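Auracyanin A (Chloroflexus aurantiacus, PDB 2AAN) carries electrons as a monomeric blue copper protein, probably accepting them from the membrane-bound alternative complex III of this green photosynthetic bacterium. Local coordinates at residues I21-K26 and F32-L37; V55-W60 and A84-A89; Y121-P126 and P130-K135. All coordinates share one frame; numbering follows the deposited sequence.

Contact 1. Residues I21-K26 and F32-L37; sequences IEIGSK and FDKTEL
I23 and G24 are gripped closely by F32, D33 and K34, whereas the outer flank of the contact is left to long charged side chains. On the inner side I23 reaches in with its delta methyl: CG1 stands anti to the backbone N (chi1 -174°), which carries I23 CD1 across to within 3.9 Å of F32 CB and to 3.6 Å from K34 O. A beta-branched aliphatic suits this place, its long arm filling the angle between the F32 stem and the backbone of K34. Further along, I21 lays CG2 against L37 CD2 at 3.6 Å, and Y121 packs on both I23 and L37. These apolar groups face the core of a cupredoxin beta sandwich: strand 19-24 belongs to one sheet, strand 36-39 to the other, and the loop between them carries the chain across. The crossing is pinned at G24. Its carbonyl oxygen accepts the backbone N of D33 at 2.8 Å, and its own N donates to D33 OD1, also at 2.8 Å, coming from above the carboxylate plane. D33 therefore holds one residue by main chain and side chain together, and a glycine offers the carboxylate a backbone with no side chain in the way. The solvent side is looser. K26 turns its ammonium end outward, and E22 likewise leads its carboxylate away. K34, extended beyond CG, crosses I23 obliquely, and K34 NZ donates a hydrogen bond to E22 O at 2.7 Å, in the carbonyl plane.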
loop_
_atom_site.group_PDB
_atom_site.type_symbol
_atom_site.label_atom_id
_atom_site.label_comp_id
_atom_site.label_asym_id
_atom_site.label_seq_id
_atom_site.Cartn_x
_atom_site.Cartn_y
_atom_site.Cartn_z
ATOM N N ILE A 21 -1.071 0.870 -12.660
ATOM C CA ILE A 21 -0.385 2.029 -12.117
ATOM C C ILE A 21 0.949 1.537 -11.558
ATOM O O ILE A 21 0.998 0.629 -10.720
ATOM C CB ILE A 21 -1.190 2.714 -11.032
ATOM C CG1 ILE A 21 -2.448 3.326 -11.623
ATOM C CG2 ILE A 21 -0.337 3.790 -10.363
ATOM C CD1 ILE A 21 -3.418 3.753 -10.570
ATOM N N GLU A 22 2.033 2.127 -12.057
ATOM C CA GLU A 22 3.376 1.780 -11.606
ATOM C C GLU A 22 3.686 2.606 -10.378
ATOM O O GLU A 22 3.447 3.794 -10.357
ATOM C CB GLU A 22 4.419 2.122 -12.656
ATOM C CG GLU A 22 4.061 1.784 -14.061
ATOM C CD GLU A 22 4.324 0.364 -14.396
ATOM O OE1 GLU A 22 4.001 -0.008 -15.543
ATOM O OE2 GLU A 22 4.856 -0.382 -13.545
ATOM N N ILE A 23 4.225 1.980 -9.350
ATOM C CA ILE A 23 4.689 2.744 -8.198
ATOM C C ILE A 23 5.829 1.995 -7.597
ATOM O O ILE A 23 5.939 0.788 -7.778
ATOM C CB ILE A 23 3.547 3.007 -7.171
ATOM C CG1 ILE A 23 4.003 3.930 -6.049
ATOM C CG2 ILE A 23 2.959 1.689 -6.649
ATOM C CD1 ILE A 23 2.874 4.429 -5.191
ATOM N N GLY A 24 6.702 2.705 -6.893
ATOM C CA GLY A 24 7.824 2.023 -6.287
ATOM C C GLY A 24 8.231 2.704 -5.013
ATOM O O GLY A 24 7.607 3.650 -4.582
ATOM N N SER A 25 9.273 2.185 -4.398
ATOM C CA SER A 25 9.915 2.883 -3.309
ATOM C C SER A 25 10.759 4.011 -3.936
ATOM O O SER A 25 11.254 3.909 -5.050
ATOM C CB SER A 25 10.758 1.949 -2.487
ATOM O OG SER A 25 11.926 1.545 -3.173
ATOM N N LYS A 26 10.944 5.076 -3.189
ATOM C CA LYS A 26 11.824 6.156 -3.625
ATOM C C LYS A 26 13.228 5.694 -3.263
ATOM O O LYS A 26 13.772 6.044 -2.229
ATOM C CB LYS A 26 11.435 7.439 -2.939
ATOM C CG LYS A 26 12.188 8.650 -3.481
ATOM C CD LYS A 26 12.098 9.830 -2.556
ATOM C CE LYS A 26 13.145 10.884 -2.907
ATOM N NZ LYS A 26 12.858 11.417 -4.255
ATOM N N PHE A 32 7.172 6.144 -0.847
ATOM C CA PHE A 32 6.778 5.766 -2.194
ATOM C C PHE A 32 7.278 6.841 -3.135
ATOM O O PHE A 32 7.339 8.029 -2.784
ATOM C CB PHE A 32 5.265 5.616 -2.310
ATOM C CG PHE A 32 4.685 4.497 -1.479
ATOM C CD1 PHE A 32 3.998 4.768 -0.317
ATOM C CD2 PHE A 32 4.772 3.190 -1.919
ATOM C CE1 PHE A 32 3.427 3.728 0.430
ATOM C CE2 PHE A 32 4.248 2.153 -1.182
ATOM C CZ PHE A 32 3.587 2.421 0.013
ATOM N N ASP A 33 7.586 6.441 -4.350
ATOM C CA ASP A 33 7.994 7.400 -5.388
ATOM C C ASP A 33 6.876 8.189 -6.038
ATOM O O ASP A 33 7.136 9.008 -6.871
ATOM C CB ASP A 33 8.882 6.763 -6.456
ATOM C CG ASP A 33 8.199 5.728 -7.349
ATOM O OD1 ASP A 33 6.983 5.492 -7.334
ATOM O OD2 ASP A 33 8.965 5.150 -8.148
ATOM N N LYS A 34 5.639 7.883 -5.670
ATOM C CA LYS A 34 4.475 8.652 -6.020
ATOM C C LYS A 34 3.660 8.792 -4.723
ATOM O O LYS A 34 3.372 7.792 -4.015
ATOM C CB LYS A 34 3.627 7.935 -7.092
ATOM C CG LYS A 34 4.367 7.558 -8.377
ATOM C CD LYS A 34 3.411 7.045 -9.431
ATOM C CE LYS A 34 4.081 6.745 -10.758
ATOM N NZ LYS A 34 3.042 6.121 -11.676
ATOM N N THR A 35 3.273 10.023 -4.428
ATOM C CA THR A 35 2.507 10.308 -3.219
ATOM C C THR A 35 1.061 10.574 -3.549
ATOM O O THR A 35 0.240 10.744 -2.645
ATOM C CB THR A 35 3.027 11.512 -2.396
ATOM O OG1 THR A 35 3.103 12.690 -3.211
ATOM C CG2 THR A 35 4.341 11.182 -1.762
ATOM N N GLU A 36 0.745 10.543 -4.827
ATOM C CA GLU A 36 -0.625 10.446 -5.170
ATOM C C GLU A 36 -0.981 9.815 -6.497
ATOM O O GLU A 36 -0.277 9.956 -7.481
ATOM C CB GLU A 36 -1.305 11.768 -4.957
ATOM C CG GLU A 36 -1.255 12.628 -6.150
ATOM C CD GLU A 36 -2.603 13.194 -6.481
ATOM O OE1 GLU A 36 -3.323 13.569 -5.546
ATOM O OE2 GLU A 36 -2.910 13.288 -7.683
ATOM N N LEU A 37 -2.083 9.091 -6.452
ATOM C CA LEU A 37 -2.627 8.332 -7.582
ATOM C C LEU A 37 -4.076 8.702 -7.754
ATOM O O LEU A 37 -4.752 8.957 -6.776
ATOM C CB LEU A 37 -2.523 6.839 -7.300
ATOM C CG LEU A 37 -1.147 6.308 -6.916
ATOM C CD1 LEU A 37 -1.221 4.821 -6.551
ATOM C CD2 LEU A 37 -0.109 6.553 -8.023
#

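Contact 2. Residues V55-W60 and A84-A89; sequences VQQHNW and ANYLPA. With CU (copper (II) ion), chain B; SO4 (sulfate ion), chain C.
Q57 and N59, on either side of the copper ligand H58 in sequence, each send an amide to the loop at N85 and Y86. In this cupredoxin fold the two loops lie near the copper end of the sandwich: residues 55-60 lead into strand 61-63, and the loop 84-89 follows helix 67-80. Q57 meets Y86 nearly at a right angle, with amide and ring planes 81° apart. Its NE2 donates to Y86 OH at 2.8 Å, the hydroxyl lying somewhat out of the amide plane, while Q57 OE1 sits at the ring edge, in the ring plane, 3.5 Å from Y86 CE1. The glutamine chain, extended beyond CG, is long enough to reach the Y86 hydroxyl. An alanine here is likely to leave the Y86 hydroxyl without this donor and open a gap beside the ring edge. N59 and N85 are also turned steeply, their amide planes 77° apart. The N59 ND2 bond to N85 OD1 is almost straight (176° at the hydrogen), and the acceptor lies in the amide plane of N59, yet the donor stands above the carbonyl plane of N85. Both asparagines have second partners: N59 OD1 takes the backbone N of T124, and N85 ND2 gives to the S98 carbonyl. Being bonded at both ends, the N59 amide has its rotation fixed next to the copper ligand C123. Asparagine suits both places, offering a donor and an acceptor on a short stem. H58, between Q57 and N59 in sequence, has its side chain directed away from the 84-89 loop, and its ND1 binds copper at 2.1 Å.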
loop_
_atom_site.group_PDB
_atom_site.type_symbol
_atom_site.label_atom_id
_atom_site.label_comp_id
_atom_site.label_asym_id
_atom_site.label_seq_id
_atom_site.Cartn_x
_atom_site.Cartn_y
_atom_site.Cartn_z
ATOM N N VAL A 55 17.566 -3.720 0.146
ATOM C CA VAL A 55 17.732 -4.043 1.574
ATOM C C VAL A 55 16.519 -3.717 2.467
ATOM O O VAL A 55 16.594 -3.773 3.699
ATOM C CB VAL A 55 18.993 -3.328 2.109
ATOM C CG1 VAL A 55 20.228 -3.758 1.301
ATOM C CG2 VAL A 55 18.842 -1.803 2.065
ATOM N N GLN A 56 15.393 -3.410 1.848
ATOM C CA GLN A 56 14.196 -3.127 2.578
ATOM C C GLN A 56 13.203 -4.102 2.024
ATOM O O GLN A 56 13.353 -4.543 0.867
ATOM C CB GLN A 56 13.765 -1.717 2.298
ATOM C CG GLN A 56 14.704 -0.689 2.822
ATOM C CD GLN A 56 14.563 -0.481 4.312
ATOM O OE1 GLN A 56 13.664 -1.038 4.962
ATOM N NE2 GLN A 56 15.404 0.379 4.848
ATOM N N GLN A 57 12.250 -4.475 2.874
ATOM C CA GLN A 57 10.981 -5.019 2.416
ATOM C C GLN A 57 9.990 -3.880 2.446
ATOM O O GLN A 57 10.120 -2.993 3.251
ATOM C CB GLN A 57 10.490 -6.222 3.267
ATOM C CG GLN A 57 10.764 -6.104 4.724
ATOM C CD GLN A 57 10.272 -7.250 5.535
ATOM O OE1 GLN A 57 9.604 -8.155 5.038
ATOM N NE2 GLN A 57 10.591 -7.213 6.820
ATOM N N HIS A 58 9.007 -3.926 1.562
ATOM C CA HIS A 58 7.918 -2.962 1.543
ATOM C C HIS A 58 6.634 -3.656 1.102
ATOM O O HIS A 58 6.659 -4.623 0.335
ATOM C CB HIS A 58 8.164 -1.877 0.505
ATOM C CG HIS A 58 9.332 -0.977 0.787
ATOM N ND1 HIS A 58 9.361 -0.093 1.844
ATOM C CD2 HIS A 58 10.515 -0.825 0.137
ATOM C CE1 HIS A 58 10.509 0.567 1.833
ATOM N NE2 HIS A 58 11.218 0.162 0.786
ATOM N N ASN A 59 5.524 -3.030 1.446
ATOM C CA ASN A 59 4.257 -3.358 0.807
ATOM C C ASN A 59 3.477 -2.096 0.472
ATOM O O ASN A 59 3.933 -0.977 0.738
ATOM C CB ASN A 59 3.450 -4.385 1.630
ATOM C CG ASN A 59 3.146 -3.933 3.041
ATOM O OD1 ASN A 59 3.125 -2.759 3.308
ATOM N ND2 ASN A 59 2.902 -4.886 3.960
ATOM N N TRP A 60 2.342 -2.293 -0.180
ATOM C CA TRP A 60 1.421 -1.200 -0.581
ATOM C C TRP A 60 0.060 -1.670 -0.172
ATOM O O TRP A 60 -0.433 -2.628 -0.742
ATOM C CB TRP A 60 1.459 -0.968 -2.085
ATOM C CG TRP A 60 0.606 0.166 -2.575
ATOM C CD1 TRP A 60 1.016 1.426 -2.819
ATOM C CD2 TRP A 60 -0.771 0.104 -2.968
ATOM N NE1 TRP A 60 -0.046 2.204 -3.254
ATOM C CE2 TRP A 60 -1.148 1.406 -3.383
ATOM C CE3 TRP A 60 -1.732 -0.898 -2.968
ATOM C CZ2 TRP A 60 -2.442 1.721 -3.786
ATOM C CZ3 TRP A 60 -3.020 -0.583 -3.372
ATOM C CH2 TRP A 60 -3.357 0.706 -3.802
ATOM N N ALA A 84 2.238 -12.849 7.703
ATOM C CA ALA A 84 0.929 -12.201 7.608
ATOM C C ALA A 84 1.029 -10.839 6.937
ATOM O O ALA A 84 0.144 -9.992 7.113
ATOM C CB ALA A 84 0.345 -12.014 8.984
ATOM N N ASN A 85 2.126 -10.614 6.214
ATOM C CA ASN A 85 2.351 -9.364 5.498
ATOM C C ASN A 85 2.326 -8.191 6.465
ATOM O O ASN A 85 1.922 -7.107 6.096
ATOM C CB ASN A 85 1.289 -9.186 4.382
ATOM C CG ASN A 85 1.730 -8.205 3.235
ATOM O OD1 ASN A 85 2.858 -7.708 3.191
ATOM N ND2 ASN A 85 0.816 -7.953 2.307
ATOM N N TYR A 86 2.774 -8.399 7.706
ATOM C CA TYR A 86 2.722 -7.343 8.720
ATOM C C TYR A 86 1.353 -6.692 8.704
ATOM O O TYR A 86 1.238 -5.468 8.727
ATOM C CB TYR A 86 3.816 -6.299 8.498
ATOM C CG TYR A 86 5.218 -6.875 8.587
ATOM C CD1 TYR A 86 5.948 -7.132 7.449
ATOM C CD2 TYR A 86 5.801 -7.173 9.817
ATOM C CE1 TYR A 86 7.243 -7.649 7.526
ATOM C CE2 TYR A 86 7.104 -7.699 9.906
ATOM C CZ TYR A 86 7.807 -7.936 8.735
ATOM O OH TYR A 86 9.082 -8.461 8.799
ATOM N N LEU A 87 0.313 -7.517 8.677
ATOM C CA LEU A 87 -1.061 -7.004 8.668
ATOM C C LEU A 87 -1.953 -7.813 9.580
ATOM O O LEU A 87 -1.683 -8.980 9.841
ATOM C CB LEU A 87 -1.638 -7.097 7.260
ATOM C CG LEU A 87 -1.248 -6.019 6.268
ATOM C CD1 LEU A 87 -1.872 -6.417 4.944
ATOM C CD2 LEU A 87 -1.728 -4.656 6.704
ATOM N N PRO A 88 -3.022 -7.183 10.074
ATOM C CA PRO A 88 -4.040 -7.938 10.809
ATOM C C PRO A 88 -4.883 -8.821 9.898
ATOM O O PRO A 88 -5.132 -8.482 8.723
ATOM C CB PRO A 88 -4.913 -6.848 11.417
ATOM C CG PRO A 88 -4.776 -5.726 10.506
ATOM C CD PRO A 88 -3.367 -5.763 9.954
ATOM N N ALA A 89 -5.331 -9.938 10.466
ATOM C CA ALA A 89 -6.217 -10.885 9.778
ATOM C C ALA A 89 -7.628 -10.276 9.579
ATOM O O ALA A 89 -8.355 -10.662 8.681
ATOM C CB ALA A 89 -6.300 -12.170 10.565
HETATM CU CU CU B . 8.055 0.016 3.434
HETATM S S SO4 C . -4.736 -11.648 14.060
HETATM O O1 SO4 C . -3.884 -12.002 15.182
HETATM O O2 SO4 C . -4.115 -12.085 12.816
HETATM O O3 SO4 C . -5.989 -12.356 14.232
HETATM O O4 SO4 C . -4.838 -10.207 13.928
#

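Contact 3. Residues Y121-P126 and P130-K135; sequences YICTVP and PLMQGK. With CU (copper (II) ion), chain B; SO4 (sulfate ion), chain D.
The strands ending at Y121-I122 and beginning at Q133 run antiparallel, their touching parts 168° apart in direction, with Y121 and G134 as a hydrogen-bonded pair and I122 and Q133 as a non-hydrogen-bonded one. Y121 N gives to G134 O at 3.0 Å and G134 N returns a bond to Y121 O at 2.9 Å; nearer the copper, C123 N reaches M132 O only weakly. The Y121 ring folds back over its partner because CG lies between the backbone N and the carbonyl carbon (chi1 55°). One ring face thus rests on the main chain of G134 and K135, with G134 CA in a CH-pi contact 3.8 Å from the ring centroid. Glycine is well suited here, since a beta carbon would collide with Y121 CE1. On the other side of the sheet, I122 and Q133 meet more lightly through CG2 and CB. Beyond the paired strands the hairpin opens into the copper-binding loop of the cupredoxins, which also supplies H128. C123 SG binds copper at 2.2 Å and accepts the V125 backbone N in a nearly straight N-H...S hydrogen bond at 3.5 Å, a second hold on the direction of SG. M132, extended beyond CG, brings SD to 3.8 Å from C123 CB and 2.9 Å from the copper: a soft, weak axial ligand, as in other blue copper proteins. K135 points away and holds a sulfate, probably from the crystallisation liquor. In the five-stranded sheet, strand 61-63 flanks 117-122 and strand 36-39 flanks 133-138, while helix 67-80 packs against I122 and T124.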
loop_
_atom_site.group_PDB
_atom_site.type_symbol
_atom_site.label_atom_id
_atom_site.label_comp_id
_atom_site.label_asym_id
_atom_site.label_seq_id
_atom_site.Cartn_x
_atom_site.Cartn_y
_atom_site.Cartn_z
ATOM N N TYR A 121 -2.830 5.101 1.143
ATOM C CA TYR A 121 -2.056 3.900 1.001
ATOM C C TYR A 121 -0.810 4.058 1.835
ATOM O O TYR A 121 -0.319 5.163 1.985
ATOM C CB TYR A 121 -1.765 3.523 -0.465
ATOM C CG TYR A 121 -1.106 4.564 -1.345
ATOM C CD1 TYR A 121 0.270 4.765 -1.302
ATOM C CD2 TYR A 121 -1.846 5.304 -2.271
ATOM C CE1 TYR A 121 0.883 5.678 -2.141
ATOM C CE2 TYR A 121 -1.239 6.208 -3.109
ATOM C CZ TYR A 121 0.123 6.414 -3.037
ATOM O OH TYR A 121 0.753 7.342 -3.852
ATOM N N ILE A 122 -0.410 2.950 2.463
ATOM C CA ILE A 122 0.664 2.908 3.437
ATOM C C ILE A 122 1.483 1.641 3.236
ATOM O O ILE A 122 1.078 0.708 2.542
ATOM C CB ILE A 122 0.161 2.944 4.906
ATOM C CG1 ILE A 122 -0.642 1.668 5.267
ATOM C CG2 ILE A 122 -0.722 4.154 5.124
ATOM C CD1 ILE A 122 -1.040 1.544 6.720
ATOM N N CYS A 123 2.665 1.635 3.837
ATOM C CA CYS A 123 3.435 0.395 3.961
ATOM C C CYS A 123 3.407 0.015 5.427
ATOM O O CYS A 123 3.654 0.870 6.260
ATOM C CB CYS A 123 4.856 0.626 3.518
ATOM S SG CYS A 123 6.006 -0.724 3.861
ATOM N N THR A 124 3.144 -1.244 5.739
ATOM C CA THR A 124 3.103 -1.701 7.133
ATOM C C THR A 124 4.360 -2.451 7.594
ATOM O O THR A 124 4.372 -3.041 8.661
ATOM C CB THR A 124 1.869 -2.593 7.356
ATOM O OG1 THR A 124 1.969 -3.748 6.545
ATOM C CG2 THR A 124 0.601 -1.835 7.013
ATOM N N VAL A 125 5.438 -2.395 6.829
ATOM C CA VAL A 125 6.695 -2.961 7.296
ATOM C C VAL A 125 7.125 -2.146 8.552
ATOM O O VAL A 125 6.996 -0.925 8.564
ATOM C CB VAL A 125 7.728 -2.988 6.152
ATOM C CG1 VAL A 125 9.189 -3.219 6.674
ATOM C CG2 VAL A 125 7.300 -4.024 5.083
ATOM N N PRO A 126 7.557 -2.834 9.628
ATOM C CA PRO A 126 7.857 -2.163 10.877
ATOM C C PRO A 126 8.667 -0.885 10.702
ATOM O O PRO A 126 9.732 -0.910 10.113
ATOM C CB PRO A 126 8.664 -3.229 11.655
ATOM C CG PRO A 126 7.996 -4.491 11.268
ATOM C CD PRO A 126 7.691 -4.298 9.778
ATOM N N PRO A 130 4.834 6.175 9.973
ATOM C CA PRO A 130 4.038 7.137 9.192
ATOM C C PRO A 130 4.728 7.842 8.049
ATOM O O PRO A 130 4.063 8.519 7.293
ATOM C CB PRO A 130 3.652 8.174 10.261
ATOM C CG PRO A 130 4.875 8.227 11.112
ATOM C CD PRO A 130 5.325 6.799 11.213
ATOM N N LEU A 131 6.025 7.657 7.837
ATOM C CA LEU A 131 6.620 8.343 6.704
ATOM C C LEU A 131 6.120 7.806 5.374
ATOM O O LEU A 131 5.898 8.550 4.429
ATOM C CB LEU A 131 8.146 8.240 6.733
ATOM C CG LEU A 131 8.860 9.194 7.686
ATOM C CD1 LEU A 131 10.304 8.741 7.775
ATOM C CD2 LEU A 131 8.766 10.611 7.188
ATOM N N MET A 132 5.995 6.494 5.279
ATOM C CA MET A 132 5.754 5.886 3.994
ATOM C C MET A 132 4.248 5.807 3.777
ATOM O O MET A 132 3.556 4.842 4.158
ATOM C CB MET A 132 6.481 4.549 3.939
ATOM C CG MET A 132 6.599 4.007 2.529
ATOM S SD MET A 132 7.795 2.709 2.379
ATOM C CE MET A 132 7.393 2.172 0.702
ATOM N N GLN A 133 3.733 6.850 3.156
ATOM C CA GLN A 133 2.315 6.942 2.876
ATOM C C GLN A 133 2.041 7.816 1.664
ATOM O O GLN A 133 2.862 8.649 1.259
ATOM C CB GLN A 133 1.548 7.491 4.091
ATOM C CG GLN A 133 2.009 8.853 4.579
ATOM C CD GLN A 133 1.055 9.476 5.559
ATOM O OE1 GLN A 133 -0.080 9.844 5.200
ATOM N NE2 GLN A 133 1.511 9.624 6.820
ATOM N N GLY A 134 0.868 7.610 1.098
ATOM C CA GLY A 134 0.383 8.432 0.029
ATOM C C GLY A 134 -1.133 8.423 -0.010
ATOM O O GLY A 134 -1.791 7.927 0.917
ATOM N N LYS A 135 -1.663 8.972 -1.095
ATOM C CA LYS A 135 -3.089 9.208 -1.245
ATOM C C LYS A 135 -3.608 8.681 -2.595
ATOM O O LYS A 135 -3.025 8.977 -3.617
ATOM C CB LYS A 135 -3.291 10.722 -1.190
ATOM C CG LYS A 135 -4.685 11.241 -1.185
ATOM C CD LYS A 135 -4.666 12.754 -0.942
ATOM C CE LYS A 135 -4.339 13.536 -2.228
ATOM N NZ LYS A 135 -4.276 15.034 -1.982
HETATM CU CU CU B . 8.055 0.016 3.434
HETATM S S SO4 D . -7.477 15.993 -1.338
HETATM O O1 SO4 D . -6.580 15.302 -0.442
HETATM O O2 SO4 D . -8.702 16.329 -0.614
HETATM O O3 SO4 D . -7.809 15.195 -2.516
HETATM O O4 SO4 D . -6.820 17.221 -1.784
#

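The three contacts gather round one copper ion. Contacts 2 and 3 supply three of its four ligands, H58, C123 and M132, with H128 coming from the loop between the segments of contact 3. Contact 1 backs these ligands: S25 CB lies 3.8 Å from H58 NE2, and F32, about 6 Å from the metal by its side chain, packs on M132 and sets CZ 3.5 Å from N59 O. Contacts 1 and 3 are tied where K34 O lies 2.7 Å from Y121 OH, a probable hydrogen bond, and where strand 36-39 pairs with 133-138. T124 N is 2.9 Å from N59 OD1 and T124 OG1 2.9 Å from Y86 O, so the 84-89 loop, which supplies no copper ligand, is still bound to the C123 segment.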